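Local coordinates for protein TASOR (Homo sapiens, PDB 6TL1), which directs assembly of the HUSH complex, of which it is a part and which maintains H3K9me3-dependent epigenetic silencing of loci including transposable elements, seen here as its pseudo-PARP domain, at residues A[135-143]-A[154-164]. Sequence-based numbering, arbitrary orientation.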
loop_
_atom_site.group_PDB
_atom_site.type_symbol
_atom_site.label_atom_id
_atom_site.label_comp_id
_atom_site.label_asym_id
_atom_site.label_seq_id
_atom_site.Cartn_x
_atom_site.Cartn_y
_atom_site.Cartn_z
ATOM N N MET A 135 -3.696 -8.079 -2.570
ATOM C CA MET A 135 -4.029 -9.365 -1.972
ATOM C C MET A 135 -2.893 -9.738 -1.044
ATOM O O MET A 135 -1.779 -10.035 -1.501
ATOM C CB MET A 135 -4.238 -10.427 -3.044
ATOM C CG MET A 135 -5.461 -10.162 -3.898
ATOM S SD MET A 135 -5.700 -11.476 -5.101
ATOM C CE MET A 135 -4.411 -11.018 -6.243
ATOM N N LYS A 136 -3.162 -9.704 0.260
ATOM C CA LYS A 136 -2.119 -10.081 1.186
ATOM C C LYS A 136 -1.829 -11.567 1.092
ATOM O O LYS A 136 -0.722 -11.991 1.423
ATOM C CB LYS A 136 -2.486 -9.692 2.622
ATOM C CG LYS A 136 -2.752 -8.211 2.828
ATOM C CD LYS A 136 -2.648 -7.852 4.307
ATOM C CE LYS A 136 -3.951 -8.044 5.057
ATOM N NZ LYS A 136 -5.052 -7.206 4.506
ATOM N N GLY A 137 -2.797 -12.355 0.626
ATOM C CA GLY A 137 -2.579 -13.779 0.436
ATOM C C GLY A 137 -2.148 -14.451 1.724
ATOM O O GLY A 137 -2.644 -14.145 2.821
ATOM N N LYS A 138 -1.213 -15.390 1.595
ATOM C CA LYS A 138 -0.623 -16.050 2.752
ATOM C C LYS A 138 0.489 -15.152 3.271
ATOM O O LYS A 138 1.478 -14.889 2.572
ATOM C CB LYS A 138 -0.118 -17.449 2.406
ATOM C CG LYS A 138 0.771 -18.056 3.481
ATOM C CD LYS A 138 0.881 -19.575 3.358
ATOM C CE LYS A 138 -0.308 -20.275 4.039
ATOM N NZ LYS A 138 -0.153 -20.382 5.531
ATOM N N ILE A 139 0.312 -14.668 4.474
ATOM C CA ILE A 139 1.170 -13.654 5.066
ATOM C C ILE A 139 2.305 -14.335 5.808
ATOM O O ILE A 139 2.102 -15.364 6.455
ATOM C CB ILE A 139 0.352 -12.758 6.016
ATOM C CG1 ILE A 139 -0.791 -12.086 5.251
ATOM C CG2 ILE A 139 1.242 -11.719 6.668
ATOM C CD1 ILE A 139 -1.813 -11.390 6.138
ATOM N N LYS A 140 3.507 -13.775 5.699
ATOM C CA LYS A 140 4.640 -14.187 6.511
ATOM C C LYS A 140 4.870 -13.071 7.523
ATOM O O LYS A 140 5.164 -11.932 7.139
ATOM C CB LYS A 140 5.887 -14.426 5.651
ATOM C CG LYS A 140 7.168 -14.697 6.420
ATOM C CD LYS A 140 7.093 -15.973 7.257
ATOM C CE LYS A 140 8.468 -16.303 7.836
ATOM N NZ LYS A 140 8.468 -17.588 8.582
ATOM N N SER A 141 4.687 -13.386 8.803
ATOM C CA SER A 141 4.914 -12.434 9.885
ATOM C C SER A 141 6.343 -12.568 10.391
ATOM O O SER A 141 6.782 -13.671 10.731
ATOM C CB SER A 141 3.935 -12.688 11.030
ATOM O OG SER A 141 2.620 -12.321 10.665
ATOM N N ILE A 142 7.063 -11.448 10.460
ATOM C CA ILE A 142 8.457 -11.495 10.886
ATOM C C ILE A 142 8.679 -10.511 12.026
ATOM O O ILE A 142 8.038 -9.458 12.107
ATOM C CB ILE A 142 9.434 -11.228 9.721
ATOM C CG1 ILE A 142 9.164 -9.867 9.085
ATOM C CG2 ILE A 142 9.338 -12.343 8.658
ATOM C CD1 ILE A 142 10.209 -9.469 8.068
ATOM N N TYR A 143 9.605 -10.855 12.908
ATOM C CA TYR A 143 10.007 -9.944 13.961
ATOM C C TYR A 143 10.952 -8.881 13.416
ATOM O O TYR A 143 11.729 -9.128 12.488
ATOM C CB TYR A 143 10.675 -10.718 15.091
ATOM C CG TYR A 143 9.704 -11.539 15.902
ATOM C CD1 TYR A 143 9.389 -12.844 15.541
ATOM C CD2 TYR A 143 9.096 -11.005 17.023
ATOM C CE1 TYR A 143 8.499 -13.594 16.288
ATOM C CE2 TYR A 143 8.212 -11.748 17.781
ATOM C CZ TYR A 143 7.917 -13.036 17.411
ATOM O OH TYR A 143 7.037 -13.765 18.179
ATOM N N THR A 154 10.159 -14.292 1.501
ATOM C CA THR A 154 9.848 -15.676 1.849
ATOM C C THR A 154 9.133 -16.351 0.694
ATOM O O THR A 154 8.048 -15.883 0.288
ATOM C CB THR A 154 8.982 -15.734 3.096
ATOM O OG1 THR A 154 9.664 -15.101 4.182
ATOM C CG2 THR A 154 8.771 -17.185 3.485
ATOM N N PRO A 155 9.658 -17.415 0.102
ATOM C CA PRO A 155 8.987 -18.066 -1.015
ATOM C C PRO A 155 7.623 -18.604 -0.597
ATOM O O PRO A 155 7.408 -18.963 0.564
ATOM C CB PRO A 155 9.933 -19.197 -1.415
ATOM C CG PRO A 155 11.294 -18.717 -0.926
ATOM C CD PRO A 155 10.976 -18.040 0.385
ATOM N N LYS A 156 6.694 -18.607 -1.552
ATOM C CA LYS A 156 5.363 -19.192 -1.400
ATOM C C LYS A 156 4.494 -18.414 -0.415
ATOM O O LYS A 156 3.506 -18.939 0.090
ATOM C CB LYS A 156 5.456 -20.663 -0.979
ATOM C CG LYS A 156 6.186 -21.536 -1.989
ATOM C CD LYS A 156 5.675 -21.352 -3.397
ATOM C CE LYS A 156 6.405 -22.265 -4.369
ATOM N NZ LYS A 156 5.899 -22.049 -5.758
ATOM N N HIS A 157 4.873 -17.181 -0.108
ATOM C CA HIS A 157 4.071 -16.243 0.657
ATOM C C HIS A 157 3.930 -14.985 -0.177
ATOM O O HIS A 157 4.768 -14.707 -1.038
ATOM C CB HIS A 157 4.701 -15.920 2.030
ATOM C CG HIS A 157 4.773 -17.104 2.954
ATOM N ND1 HIS A 157 5.647 -18.151 2.755
ATOM C CD2 HIS A 157 4.068 -17.411 4.071
ATOM C CE1 HIS A 157 5.483 -19.050 3.711
ATOM N NE2 HIS A 157 4.530 -18.626 4.522
ATOM N N GLU A 158 2.853 -14.235 0.049
ATOM C CA GLU A 158 2.628 -13.073 -0.801
ATOM C C GLU A 158 3.244 -11.794 -0.267
ATOM O O GLU A 158 3.531 -10.890 -1.066
ATOM C CB GLU A 158 1.128 -12.864 -1.036
ATOM C CG GLU A 158 0.550 -13.775 -2.129
ATOM C CD GLU A 158 0.777 -15.259 -1.863
ATOM O OE1 GLU A 158 0.042 -15.815 -1.015
ATOM O OE2 GLU A 158 1.706 -15.847 -2.457
ATOM N N CYS A 159 3.461 -11.677 1.046
ATOM C CA CYS A 159 3.993 -10.433 1.586
ATOM C C CYS A 159 4.599 -10.714 2.955
ATOM O O CYS A 159 4.367 -11.765 3.554
ATOM C CB CYS A 159 2.939 -9.326 1.718
ATOM S SG CYS A 159 1.594 -9.742 2.877
ATOM N N HIS A 160 5.411 -9.776 3.423
ATOM C CA HIS A 160 5.826 -9.733 4.819
ATOM C C HIS A 160 5.044 -8.655 5.550
ATOM O O HIS A 160 4.713 -7.619 4.968
ATOM C CB HIS A 160 7.317 -9.423 4.942
ATOM C CG HIS A 160 8.215 -10.523 4.459
ATOM N ND1 HIS A 160 9.588 -10.396 4.421
ATOM C CD2 HIS A 160 7.940 -11.770 4.005
ATOM C CE1 HIS A 160 10.122 -11.521 3.978
ATOM N NE2 HIS A 160 9.142 -12.369 3.710
ATOM N N VAL A 161 4.782 -8.890 6.844
ATOM C CA VAL A 161 4.237 -7.876 7.740
ATOM C C VAL A 161 4.974 -8.008 9.067
ATOM O O VAL A 161 5.611 -9.024 9.345
ATOM C CB VAL A 161 2.708 -7.987 7.984
ATOM C CG1 VAL A 161 1.946 -7.990 6.669
ATOM C CG2 VAL A 161 2.374 -9.220 8.820
ATOM N N SER A 162 4.903 -6.951 9.878
ATOM C CA SER A 162 5.546 -6.977 11.191
ATOM C C SER A 162 4.725 -7.817 12.153
ATOM O O SER A 162 3.534 -7.566 12.342
ATOM C CB SER A 162 5.720 -5.568 11.742
ATOM O OG SER A 162 6.681 -4.875 10.959
ATOM N N LYS A 163 5.401 -8.738 12.843
ATOM C CA LYS A 163 4.738 -9.709 13.714
ATOM C C LYS A 163 3.759 -9.084 14.706
ATOM O O LYS A 163 2.635 -9.578 14.881
ATOM C CB LYS A 163 5.798 -10.506 14.480
ATOM C CG LYS A 163 5.228 -11.666 15.276
ATOM C CD LYS A 163 5.071 -12.897 14.414
ATOM C CE LYS A 163 4.123 -13.883 15.066
ATOM N NZ LYS A 163 4.447 -14.059 16.508
ATOM N N ASN A 164 4.162 -8.024 15.391
ATOM C CA ASN A 164 3.337 -7.481 16.468
ATOM C C ASN A 164 2.827 -6.077 16.169
ATOM O O ASN A 164 2.636 -5.279 17.085
ATOM C CB ASN A 164 4.108 -7.499 17.788
ATOM C CG ASN A 164 4.286 -8.901 18.338
ATOM O OD1 ASN A 164 3.317 -9.650 18.476
ATOM N ND2 ASN A 164 5.526 -9.264 18.655
HETATM O O HOH W 1 8.888 -6.314 11.871
HETATM O O HOH W 2 5.150 -12.415 20.098
#
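Strands 139-142 and 159-162 run parallel, their axes 4.8 Å apart and splayed by 37°, and backbone bonds alternate across them, from Lys140 N to Cys159 O (3.1 Å) through to Lys163 N on Ile142 O (2.8 Å). At the N-terminal end of the pair, Glu158 is bonded twice to Lys138: its N-H goes to Lys138 O, while its OE1 accepts Lys138 N (2.9 Å) on the anti side, tilted out of the carboxylate plane. A bend at chi2 (57°) folds the acid back to that amide, and OE2 forms a salt bridge with Arg63. On one sheet face, Ile139 CG2 presses tightly on Val161 CG2 (3.5 Å). On the other, the Lys140 stem lies alongside His160, whose NE2 is gripped by Thr154 N and OG1. Lys138 CG rests 3.4 Å from His157 CD2, in an imidazole pinned through ND1 to Pro155 O. At the far end Lys163 CG makes a CH-pi contact over one face of the Tyr143 ring, set toward its rim, and NZ reaches round to OH (3.1 Å). The pair edges the pseudo-PARP domain's smaller, mixed sheet, 139-142 outermost and 159-162 flanked by antiparallel strand 181-184, whose Tyr182 and Phe184 pack on Val161 and Cys159; helix 45-60 meets Glu158 through Leu58.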